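Dehydratase, IlvD/Edd family (Caulobacter crescentus, PDB 5OYN) catalyses the dehydration of D-xylonate, and with similar efficiency D-gluconate, to 2-dehydro-3-deoxy sugar acids, using a [2Fe-2S] cluster and magnesium. Local coordinates at residues Q423-A429 with T528-N534; A429-D435 with R454-R460; F18-F24 with L123-D129. All coordinates share one frame; numbering follows the deposited sequence.

Interaction 1: Q423-A429 with T528-N534; sequences QEGVFEA and TIRIDLN
The antiparallel pairing of strands 426-429 and 528-532, inside the mixed sheet of the C-terminal region, illustrates how backbone and side chains share the joining of two strands. Phe427 with Ile531 and Ala429 with Ile529 are hydrogen-bonded pairs; in the first, Ile531 N reaches Phe427 O at 2.9 Å, almost in line with the carbonyl bond. Glu428 with Arg530, a non-hydrogen-bonded pair, lies between them, and another, Val426 with Asp532, follows beyond Phe427. Leu533 N donates to Gly425 O at 2.7 Å, and the side-chain amide of Asn534 gives a nearly straight bond (172°) from ND2 to Glu424 O, in the amide plane.

On the buried face the Phe427 ring leans along Ile531, its CE1 3.5 Å from Ile531 CB. Its CG sits between the backbone N and carbonyl carbon (chi1 71°), which carries the ring across to the neighbouring strand; Tyr417 meets it too. On the face of Glu428 and Arg530, the carboxylate stands at the guanidinium edge with the planes 85° apart, and Glu428 OE2 to Arg530 NH1 is a long salt bridge of 3.8 Å. Main-chain bonds and the apolar face thus hold this pairing; the long, partly exposed charge pair probably adds less.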
loop_
_atom_site.group_PDB
_atom_site.type_symbol
_atom_site.label_atom_id
_atom_site.label_comp_id
_atom_site.label_asym_id
_atom_site.label_seq_id
_atom_site.Cartn_x
_atom_site.Cartn_y
_atom_site.Cartn_z
ATOM N N GLN A 423 -28.553 56.681 -11.561
ATOM C CA GLN A 423 -27.685 56.217 -10.483
ATOM C C GLN A 423 -27.366 54.719 -10.721
ATOM O O GLN A 423 -28.013 53.831 -10.155
ATOM C CB GLN A 423 -28.396 56.481 -9.115
ATOM C CG GLN A 423 -27.745 57.552 -8.222
ATOM C CD GLN A 423 -28.297 57.546 -6.784
ATOM O OE1 GLN A 423 -28.931 56.574 -6.354
ATOM N NE2 GLN A 423 -28.028 58.618 -6.034
ATOM N N GLU A 424 -26.352 54.432 -11.546
ATOM C CA GLU A 424 -25.969 53.054 -11.857
ATOM C C GLU A 424 -24.721 52.671 -11.085
ATOM O O GLU A 424 -23.792 53.471 -10.942
ATOM C CB GLU A 424 -25.719 52.841 -13.353
ATOM C CG GLU A 424 -26.865 53.261 -14.252
ATOM C CD GLU A 424 -26.864 54.763 -14.549
ATOM O OE1 GLU A 424 -27.011 55.565 -13.598
ATOM O OE2 GLU A 424 -26.730 55.146 -15.734
ATOM N N GLY A 425 -24.688 51.427 -10.618
ATOM C CA GLY A 425 -23.683 51.023 -9.664
ATOM C C GLY A 425 -23.987 51.442 -8.249
ATOM O O GLY A 425 -23.174 51.188 -7.346
ATOM N N VAL A 426 -25.133 52.076 -8.032
ATOM C CA VAL A 426 -25.536 52.607 -6.741
ATOM C C VAL A 426 -26.971 52.183 -6.511
ATOM O O VAL A 426 -27.789 52.191 -7.438
ATOM C CB VAL A 426 -25.408 54.142 -6.690
ATOM C CG1 VAL A 426 -24.018 54.547 -6.400
ATOM C CG2 VAL A 426 -25.715 54.665 -8.017
ATOM N N PHE A 427 -27.261 51.791 -5.282
ATOM C CA PHE A 427 -28.594 51.367 -4.894
ATOM C C PHE A 427 -28.624 51.416 -3.381
ATOM O O PHE A 427 -27.579 51.400 -2.719
ATOM C CB PHE A 427 -28.951 49.957 -5.418
ATOM C CG PHE A 427 -28.202 48.817 -4.728
ATOM C CD1 PHE A 427 -26.909 48.476 -5.106
ATOM C CD2 PHE A 427 -28.802 48.078 -3.714
ATOM C CE1 PHE A 427 -26.232 47.440 -4.482
ATOM C CE2 PHE A 427 -28.115 47.033 -3.078
ATOM C CZ PHE A 427 -26.833 46.721 -3.465
ATOM N N GLU A 428 -29.832 51.494 -2.849
ATOM C CA GLU A 428 -30.047 51.470 -1.416
ATOM C C GLU A 428 -30.968 50.308 -1.094
ATOM O O GLU A 428 -31.900 50.020 -1.855
ATOM C CB GLU A 428 -30.639 52.800 -0.930
ATOM C CG GLU A 428 -29.774 54.009 -1.305
ATOM C CD GLU A 428 -30.292 55.326 -0.735
ATOM O OE1 GLU A 428 -31.511 55.591 -0.865
ATOM O OE2 GLU A 428 -29.471 56.087 -0.163
ATOM N N ALA A 429 -30.694 49.630 0.023
ATOM C CA ALA A 429 -31.501 48.492 0.436
ATOM C C ALA A 429 -31.715 48.523 1.943
ATOM O O ALA A 429 -31.037 49.243 2.685
ATOM C CB ALA A 429 -30.866 47.166 0.008
ATOM N N THR A 528 -31.050 51.413 6.508
ATOM C CA THR A 528 -30.870 51.529 5.071
ATOM C C THR A 528 -29.380 51.559 4.770
ATOM O O THR A 528 -28.632 52.332 5.380
ATOM C CB THR A 528 -31.594 52.766 4.524
ATOM O OG1 THR A 528 -32.984 52.449 4.359
ATOM C CG2 THR A 528 -31.028 53.210 3.172
ATOM N N ILE A 529 -28.953 50.676 3.864
ATOM C CA ILE A 529 -27.562 50.567 3.439
ATOM C C ILE A 529 -27.465 51.068 2.005
ATOM O O ILE A 529 -28.324 50.761 1.166
ATOM C CB ILE A 529 -27.045 49.119 3.561
ATOM C CG1 ILE A 529 -27.088 48.667 5.025
ATOM C CG2 ILE A 529 -25.634 49.006 2.998
ATOM C CD1 ILE A 529 -26.049 47.621 5.404
ATOM N N ARG A 530 -26.428 51.855 1.732
ATOM C CA ARG A 530 -26.230 52.484 0.432
ATOM C C ARG A 530 -24.920 51.982 -0.153
ATOM O O ARG A 530 -23.845 52.227 0.413
ATOM C CB ARG A 530 -26.229 54.011 0.553
ATOM C CG ARG A 530 -25.492 54.741 -0.563
ATOM C CD ARG A 530 -26.046 56.136 -0.777
ATOM N NE ARG A 530 -25.365 56.826 -1.870
ATOM C CZ ARG A 530 -25.984 57.438 -2.885
ATOM N NH1 ARG A 530 -27.318 57.450 -2.964
ATOM N NH2 ARG A 530 -25.265 58.041 -3.832
ATOM N N ILE A 531 -25.013 51.279 -1.279
ATOM C CA ILE A 531 -23.859 50.673 -1.933
ATOM C C ILE A 531 -23.531 51.503 -3.163
ATOM O O ILE A 531 -24.405 51.756 -4.004
ATOM C CB ILE A 531 -24.118 49.198 -2.321
ATOM C CG1 ILE A 531 -24.672 48.380 -1.145
ATOM C CG2 ILE A 531 -22.847 48.535 -2.854
ATOM C CD1 ILE A 531 -23.666 48.091 -0.049
ATOM N N ASP A 532 -22.272 51.912 -3.275
ATOM C CA ASP A 532 -21.780 52.637 -4.442
ATOM C C ASP A 532 -20.592 51.851 -4.973
ATOM O O ASP A 532 -19.500 51.910 -4.397
ATOM C CB ASP A 532 -21.394 54.083 -4.094
ATOM C CG ASP A 532 -21.106 54.949 -5.339
ATOM O OD1 ASP A 532 -20.796 54.384 -6.418
ATOM O OD2 ASP A 532 -21.217 56.198 -5.240
ATOM N N LEU A 533 -20.806 51.126 -6.075
ATOM C CA LEU A 533 -19.727 50.343 -6.669
ATOM C C LEU A 533 -18.809 51.193 -7.534
ATOM O O LEU A 533 -17.676 50.768 -7.808
ATOM C CB LEU A 533 -20.286 49.174 -7.499
ATOM C CG LEU A 533 -21.263 48.217 -6.792
ATOM C CD1 LEU A 533 -21.765 47.151 -7.730
ATOM C CD2 LEU A 533 -20.641 47.596 -5.538
ATOM N N ASN A 534 -19.274 52.374 -7.971
ATOM C CA ASN A 534 -18.401 53.267 -8.724
ATOM C C ASN A 534 -17.312 53.832 -7.836
ATOM O O ASN A 534 -16.195 54.079 -8.307
ATOM C CB ASN A 534 -19.196 54.407 -9.345
ATOM C CG ASN A 534 -20.371 53.929 -10.165
ATOM O OD1 ASN A 534 -20.209 53.513 -11.316
ATOM N ND2 ASN A 534 -21.571 54.009 -9.588
#

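Interaction 2: A429-D435 with R454-R460; sequences ARAIVFD and RCILVIR
Asp435 and Arg460 close the far end of a parallel strand pair with a side-on, two-nitrogen grip, one nitrogen to each carboxylate oxygen. Arg460 NE donates to Asp435 OD1 at 2.6 Å, in the guanidinium plane, while Arg460 NH2 reaches the syn lone pair of Asp435 OD2 at 3.2 Å; the two planes are turned 47° apart. Arg460 NH1 is satisfied elsewhere, by the carbonyl oxygens of Leu520 and Leu523, and Val433 CG1 covers one guanidinium face 3.6 Å above its plane. Were Arg460 replaced by an alanine, the Asp435 carboxylate would probably lose its charged mate, and the two carbonyls this donor.

Along the backbone, donors and acceptors interlock. Arg430 uses both its groups, its N bonding to Arg454 O and its O receiving Ile456 N; Ile432 N bonds to Ile456 O, and Ile432 O receives Val458 N at 2.8 Å; Phe434 pairs likewise with Val458 O and Arg460 N. The Arg430 side chain, bent at chi3 (79°), gives its NH2 to Leu449 O. On the same face Ile432 CB packs against Leu457 CD2 at 3.9 Å, and Phe434 CE2, at the ring edge, is 4.2 Å from Leu457 CD2. Each bonding residue thus reaches the partners before and after its own counterpart, the pattern of parallel strands, here within the beta-alpha-beta unit of strand 426-435, helix 436-443 and strand 455-460.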
loop_
_atom_site.group_PDB
_atom_site.type_symbol
_atom_site.label_atom_id
_atom_site.label_comp_id
_atom_site.label_asym_id
_atom_site.label_seq_id
_atom_site.Cartn_x
_atom_site.Cartn_y
_atom_site.Cartn_z
ATOM N N ALA A 429 -30.694 49.630 0.023
ATOM C CA ALA A 429 -31.501 48.492 0.436
ATOM C C ALA A 429 -31.715 48.523 1.943
ATOM O O ALA A 429 -31.037 49.243 2.685
ATOM C CB ALA A 429 -30.866 47.166 0.008
ATOM N N ARG A 430 -32.674 47.713 2.385
ATOM C CA ARG A 430 -33.092 47.649 3.778
ATOM C C ARG A 430 -32.453 46.433 4.440
ATOM O O ARG A 430 -32.662 45.299 3.997
ATOM C CB ARG A 430 -34.615 47.570 3.867
ATOM C CG ARG A 430 -35.143 47.439 5.277
ATOM C CD ARG A 430 -36.598 47.766 5.290
ATOM N NE ARG A 430 -37.407 46.658 4.809
ATOM C CZ ARG A 430 -37.822 45.673 5.598
ATOM N NH1 ARG A 430 -37.485 45.678 6.894
ATOM N NH2 ARG A 430 -38.567 44.688 5.093
ATOM N N ALA A 431 -31.702 46.665 5.512
ATOM C CA ALA A 431 -30.943 45.591 6.133
ATOM C C ALA A 431 -31.861 44.603 6.853
ATOM O O ALA A 431 -32.768 44.999 7.587
ATOM C CB ALA A 431 -29.921 46.172 7.107
ATOM N N ILE A 432 -31.623 43.311 6.631
ATOM C CA ILE A 432 -32.215 42.225 7.415
ATOM C C ILE A 432 -31.050 41.508 8.083
ATOM O O ILE A 432 -30.326 40.747 7.429
ATOM C CB ILE A 432 -33.037 41.261 6.555
ATOM C CG1 ILE A 432 -33.895 42.042 5.551
ATOM C CG2 ILE A 432 -33.872 40.344 7.440
ATOM C CD1 ILE A 432 -35.151 42.650 6.144
ATOM N N VAL A 433 -30.860 41.749 9.381
ATOM C CA VAL A 433 -29.659 41.332 10.099
ATOM C C VAL A 433 -29.916 40.027 10.840
ATOM O O VAL A 433 -30.970 39.845 11.467
ATOM C CB VAL A 433 -29.197 42.432 11.070
ATOM C CG1 VAL A 433 -27.918 42.019 11.800
ATOM C CG2 VAL A 433 -28.992 43.723 10.310
ATOM N N PHE A 434 -28.941 39.116 10.774
ATOM C CA PHE A 434 -29.000 37.833 11.459
ATOM C C PHE A 434 -27.730 37.631 12.265
ATOM O O PHE A 434 -26.638 38.014 11.830
ATOM C CB PHE A 434 -29.163 36.691 10.481
ATOM C CG PHE A 434 -30.346 36.829 9.593
ATOM C CD1 PHE A 434 -31.617 36.518 10.061
ATOM C CD2 PHE A 434 -30.197 37.264 8.290
ATOM C CE1 PHE A 434 -32.730 36.643 9.239
ATOM C CE2 PHE A 434 -31.302 37.387 7.461
ATOM C CZ PHE A 434 -32.572 37.074 7.937
ATOM N N ASP A 435 -27.871 37.024 13.438
ATOM C CA ASP A 435 -26.725 36.807 14.313
ATOM C C ASP A 435 -26.306 35.345 14.193
ATOM O O ASP A 435 -26.657 34.487 15.007
ATOM C CB ASP A 435 -27.055 37.211 15.746
ATOM C CG ASP A 435 -26.808 38.695 15.999
ATOM O OD1 ASP A 435 -25.638 39.074 16.256
ATOM O OD2 ASP A 435 -27.786 39.479 15.918
ATOM N N ARG A 454 -36.059 44.791 -2.258
ATOM C CA ARG A 454 -35.151 45.890 -1.948
ATOM C C ARG A 454 -34.500 45.742 -0.575
ATOM O O ARG A 454 -34.054 46.737 0.008
ATOM C CB ARG A 454 -35.873 47.235 -2.063
ATOM C CG ARG A 454 -36.883 47.322 -3.210
ATOM C CD ARG A 454 -36.227 47.301 -4.583
ATOM N NE ARG A 454 -34.968 48.048 -4.618
ATOM C CZ ARG A 454 -34.241 48.234 -5.721
ATOM N NH1 ARG A 454 -34.655 47.735 -6.886
ATOM N NH2 ARG A 454 -33.100 48.916 -5.662
ATOM N N CYS A 455 -34.411 44.520 -0.057
ATOM C CA CYS A 455 -33.692 44.248 1.180
ATOM C C CYS A 455 -32.274 43.771 0.877
ATOM O O CYS A 455 -31.930 43.436 -0.258
ATOM C CB CYS A 455 -34.444 43.216 2.026
ATOM S SG CYS A 455 -36.224 43.565 2.156
ATOM N N ILE A 456 -31.438 43.767 1.913
ATOM C CA ILE A 456 -30.086 43.223 1.838
ATOM C C ILE A 456 -29.861 42.347 3.069
ATOM O O ILE A 456 -29.988 42.817 4.207
ATOM C CB ILE A 456 -29.014 44.328 1.730
ATOM C CG1 ILE A 456 -27.614 43.738 1.899
ATOM C CG2 ILE A 456 -29.260 45.455 2.741
ATOM C CD1 ILE A 456 -26.519 44.652 1.434
ATOM N N LEU A 457 -29.543 41.073 2.844
ATOM C CA LEU A 457 -29.399 40.131 3.945
ATOM C C LEU A 457 -28.010 40.243 4.559
ATOM O O LEU A 457 -26.994 40.210 3.856
ATOM C CB LEU A 457 -29.682 38.710 3.469
ATOM C CG LEU A 457 -31.007 38.602 2.696
ATOM C CD1 LEU A 457 -31.102 37.275 1.953
ATOM C CD2 LEU A 457 -32.218 38.805 3.610
ATOM N N VAL A 458 -27.975 40.408 5.873
ATOM C CA VAL A 458 -26.753 40.712 6.595
ATOM C C VAL A 458 -26.587 39.669 7.683
ATOM O O VAL A 458 -27.556 39.316 8.368
ATOM C CB VAL A 458 -26.779 42.140 7.198
ATOM C CG1 VAL A 458 -25.560 42.386 8.079
ATOM C CG2 VAL A 458 -26.839 43.185 6.104
ATOM N N ILE A 459 -25.365 39.166 7.834
ATOM C CA ILE A 459 -25.043 38.178 8.850
ATOM C C ILE A 459 -23.804 38.658 9.588
ATOM O O ILE A 459 -22.879 39.197 8.971
ATOM C CB ILE A 459 -24.833 36.776 8.229
ATOM C CG1 ILE A 459 -24.540 35.736 9.313
ATOM C CG2 ILE A 459 -23.732 36.805 7.177
ATOM C CD1 ILE A 459 -24.965 34.337 8.930
ATOM N N ARG A 460 -23.797 38.487 10.910
ATOM C CA ARG A 460 -22.697 38.960 11.741
ATOM C C ARG A 460 -22.368 37.918 12.801
ATOM O O ARG A 460 -23.186 37.051 13.127
ATOM C CB ARG A 460 -23.019 40.306 12.416
ATOM C CG ARG A 460 -24.247 40.268 13.321
ATOM C CD ARG A 460 -24.124 41.197 14.529
ATOM N NE ARG A 460 -25.438 41.409 15.139
ATOM C CZ ARG A 460 -26.161 42.519 15.008
ATOM N NH1 ARG A 460 -25.694 43.537 14.301
ATOM N NH2 ARG A 460 -27.353 42.611 15.587
#

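Interaction 3: F18-F24 with L123-D129; sequences FRSRDWF and LHGYPID
Pro127, Arg19 and Asp129 give up the most surface where the segment around the first short helix meets the end of helix 109-125. Pro127 lies flat over the Trp23 indole: its CD stands 3.8 Å from the centroid of the five-membered ring and 8° off the normal, a CH-pi contact, while Pro127 CB approaches Trp23 CD2 to 3.5 Å. From another side Phe24 CZ touches Pro127 CG at 3.7 Å, so the proline packs against two aromatic side chains, Phe24 at its CG edge.

Arg19 reaches past this packing to backbone oxygens. A bend at chi3 (-82°) turns the guanidinium so that Arg19 NE meets Ile128 O at 2.9 Å, nearly head-on to the carbonyl, and NH2 meets His124 O at 2.9 Å from above the carbonyl plane; a second bond from NH2, to Leu123 O, is weak. Carbonyls at a helix C-terminus would be expected to attract such a cation. Here helix 109-125 runs out and the chain passes through an inverse gamma turn centred on Pro127 before entering strand 130-135 of the parallel sheet.

Asp129 receives Ser20 with both oxygens, each through its syn lone pair: Ser20 N donates to Asp129 OD1 at 3.0 Å and Ser20 OG to Asp129 OD2 at 2.5 Å. Asp129 OD2 also accepts from Ile56 N, while Trp23 NE1 bonds to Cys103 O of the second subunit.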
loop_
_atom_site.group_PDB
_atom_site.type_symbol
_atom_site.label_atom_id
_atom_site.label_comp_id
_atom_site.label_asym_id
_atom_site.label_seq_id
_atom_site.Cartn_x
_atom_site.Cartn_y
_atom_site.Cartn_z
ATOM N N PHE A 18 24.209 19.943 3.630
ATOM C CA PHE A 18 22.826 20.202 3.973
ATOM C C PHE A 18 22.633 20.148 5.489
ATOM O O PHE A 18 23.407 19.521 6.213
ATOM C CB PHE A 18 21.938 19.188 3.276
ATOM C CG PHE A 18 22.044 19.211 1.780
ATOM C CD1 PHE A 18 21.371 20.168 1.040
ATOM C CD2 PHE A 18 22.786 18.255 1.109
ATOM C CE1 PHE A 18 21.448 20.181 -0.342
ATOM C CE2 PHE A 18 22.868 18.262 -0.275
ATOM C CZ PHE A 18 22.202 19.235 -1.002
ATOM N N ARG A 19 21.588 20.820 5.977
ATOM C CA ARG A 19 21.345 20.801 7.419
ATOM C C ARG A 19 21.133 19.385 7.936
ATOM O O ARG A 19 21.363 19.116 9.123
ATOM C CB ARG A 19 20.139 21.661 7.770
ATOM C CG ARG A 19 19.104 21.643 6.700
ATOM C CD ARG A 19 18.045 22.663 6.971
ATOM N NE ARG A 19 17.042 22.192 7.918
ATOM C CZ ARG A 19 16.931 22.646 9.157
ATOM N NH1 ARG A 19 17.786 23.567 9.596
ATOM N NH2 ARG A 19 15.973 22.182 9.952
ATOM N N SER A 20 20.672 18.472 7.074
ATOM C CA SER A 20 20.597 17.068 7.460
ATOM C C SER A 20 21.929 16.595 8.025
ATOM O O SER A 20 21.964 15.908 9.052
ATOM C CB SER A 20 20.174 16.206 6.267
ATOM O OG SER A 20 20.774 16.629 5.053
ATOM N N ARG A 21 23.040 16.995 7.393
ATOM C CA ARG A 21 24.362 16.574 7.845
ATOM C C ARG A 21 24.637 16.950 9.292
ATOM O O ARG A 21 25.491 16.327 9.921
ATOM C CB ARG A 21 25.450 17.159 6.945
ATOM C CG ARG A 21 25.330 16.756 5.474
ATOM C CD ARG A 21 25.530 15.247 5.282
ATOM N NE ARG A 21 24.325 14.573 4.775
ATOM C CZ ARG A 21 24.214 13.255 4.598
ATOM N NH1 ARG A 21 25.243 12.462 4.874
ATOM N NH2 ARG A 21 23.086 12.729 4.122
ATOM N N ASP A 22 23.931 17.930 9.854
ATOM C CA ASP A 22 24.159 18.214 11.264
ATOM C C ASP A 22 23.603 17.125 12.175
ATOM O O ASP A 22 23.972 17.065 13.354
ATOM C CB ASP A 22 23.570 19.565 11.648
ATOM C CG ASP A 22 23.994 19.996 13.047
ATOM O OD1 ASP A 22 25.196 20.304 13.248
ATOM O OD2 ASP A 22 23.128 19.995 13.951
ATOM N N TRP A 23 22.721 16.265 11.665
ATOM C CA TRP A 23 22.265 15.101 12.413
ATOM C C TRP A 23 23.132 13.884 12.116
ATOM O O TRP A 23 23.560 13.178 13.034
ATOM C CB TRP A 23 20.813 14.768 12.069
ATOM C CG TRP A 23 19.742 15.548 12.759
ATOM C CD1 TRP A 23 18.941 15.111 13.770
ATOM C CD2 TRP A 23 19.296 16.869 12.436
ATOM N NE1 TRP A 23 18.045 16.090 14.122
ATOM C CE2 TRP A 23 18.242 17.180 13.318
ATOM C CE3 TRP A 23 19.694 17.825 11.497
ATOM C CZ2 TRP A 23 17.582 18.407 13.292
ATOM C CZ3 TRP A 23 19.029 19.054 11.472
ATOM C CH2 TRP A 23 17.987 19.328 12.362
ATOM N N PHE A 24 23.406 13.646 10.834
ATOM C CA PHE A 24 23.952 12.384 10.361
ATOM C C PHE A 24 25.463 12.399 10.179
ATOM O O PHE A 24 26.058 11.330 9.994
ATOM C CB PHE A 24 23.276 11.995 9.038
ATOM C CG PHE A 24 21.785 11.784 9.155
ATOM C CD1 PHE A 24 21.219 11.352 10.351
ATOM C CD2 PHE A 24 20.951 12.017 8.068
ATOM C CE1 PHE A 24 19.855 11.161 10.458
ATOM C CE2 PHE A 24 19.577 11.829 8.170
ATOM C CZ PHE A 24 19.030 11.401 9.364
ATOM N N LEU A 123 9.394 20.750 9.897
ATOM C CA LEU A 123 10.393 21.150 8.901
ATOM C C LEU A 123 11.673 21.644 9.559
ATOM O O LEU A 123 12.781 21.377 9.074
ATOM C CB LEU A 123 9.834 22.241 7.995
ATOM C CG LEU A 123 8.747 21.880 6.993
ATOM C CD1 LEU A 123 8.494 23.085 6.100
ATOM C CD2 LEU A 123 9.159 20.684 6.177
ATOM N N HIS A 124 11.544 22.364 10.669
ATOM C CA HIS A 124 12.710 22.920 11.331
ATOM C C HIS A 124 13.344 21.959 12.328
ATOM O O HIS A 124 14.562 22.020 12.537
ATOM C CB HIS A 124 12.325 24.223 12.030
ATOM C CG HIS A 124 13.456 24.859 12.768
ATOM N ND1 HIS A 124 14.518 25.456 12.125
ATOM C CD2 HIS A 124 13.707 24.964 14.095
ATOM C CE1 HIS A 124 15.369 25.913 13.025
ATOM N NE2 HIS A 124 14.899 25.630 14.226
ATOM N N GLY A 125 12.558 21.047 12.921
ATOM C CA GLY A 125 12.994 20.155 13.981
ATOM C C GLY A 125 13.604 18.828 13.576
ATOM O O GLY A 125 14.130 18.123 14.446
ATOM N N TYR A 126 13.571 18.460 12.301
ATOM C CA TYR A 126 14.078 17.178 11.836
ATOM C C TYR A 126 15.100 17.405 10.735
ATOM O O TYR A 126 15.173 18.499 10.167
ATOM C CB TYR A 126 12.934 16.290 11.323
ATOM C CG TYR A 126 11.985 15.846 12.408
ATOM C CD1 TYR A 126 10.832 16.574 12.689
ATOM C CD2 TYR A 126 12.244 14.707 13.161
ATOM C CE1 TYR A 126 9.956 16.173 13.688
ATOM C CE2 TYR A 126 11.382 14.295 14.154
ATOM C CZ TYR A 126 10.239 15.026 14.416
ATOM O OH TYR A 126 9.378 14.618 15.414
ATOM N N PRO A 127 15.922 16.399 10.414
ATOM C CA PRO A 127 16.966 16.624 9.401
ATOM C C PRO A 127 16.401 16.700 7.994
ATOM O O PRO A 127 16.668 15.829 7.158
ATOM C CB PRO A 127 17.890 15.412 9.571
ATOM C CG PRO A 127 17.015 14.363 10.099
ATOM C CD PRO A 127 16.023 15.055 11.001
ATOM N N ILE A 128 15.620 17.746 7.726
ATOM C CA ILE A 128 14.921 17.922 6.459
ATOM C C ILE A 128 15.580 19.066 5.703
ATOM O O ILE A 128 15.809 20.143 6.269
ATOM C CB ILE A 128 13.424 18.188 6.691
ATOM C CG1 ILE A 128 12.765 16.934 7.270
ATOM C CG2 ILE A 128 12.734 18.627 5.400
ATOM C CD1 ILE A 128 11.482 17.223 8.015
ATOM N N ASP A 129 15.892 18.830 4.427
ATOM C CA ASP A 129 16.575 19.815 3.600
ATOM C C ASP A 129 15.613 20.589 2.712
ATOM O O ASP A 129 15.533 21.816 2.803
ATOM C CB ASP A 129 17.633 19.131 2.745
ATOM C CG ASP A 129 18.730 18.555 3.579
ATOM O OD1 ASP A 129 19.083 19.215 4.591
ATOM O OD2 ASP A 129 19.224 17.447 3.237
#

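Overall arrangement
From the N terminus, interaction 3 comes first: it closes a loop of 98 residues, bringing the start of the chain against the junction of helix 109-125 and strand 130-135, beside a second subunit. Only much later does interaction 1 open, at 423-429, and its loop ends at 528-534. Interaction 2 falls within that span, joining 429-435 to 454-460 across a short helical crossover. Interactions 1 and 2 share Ala429 and use strand 426-435 from end to end, making it the central strand of the mixed sheet, with an antiparallel neighbour and a parallel one. Interaction 3 lies beyond the chain's centre, about 57 Å and 54 Å from interactions 1 and 2, centre to centre.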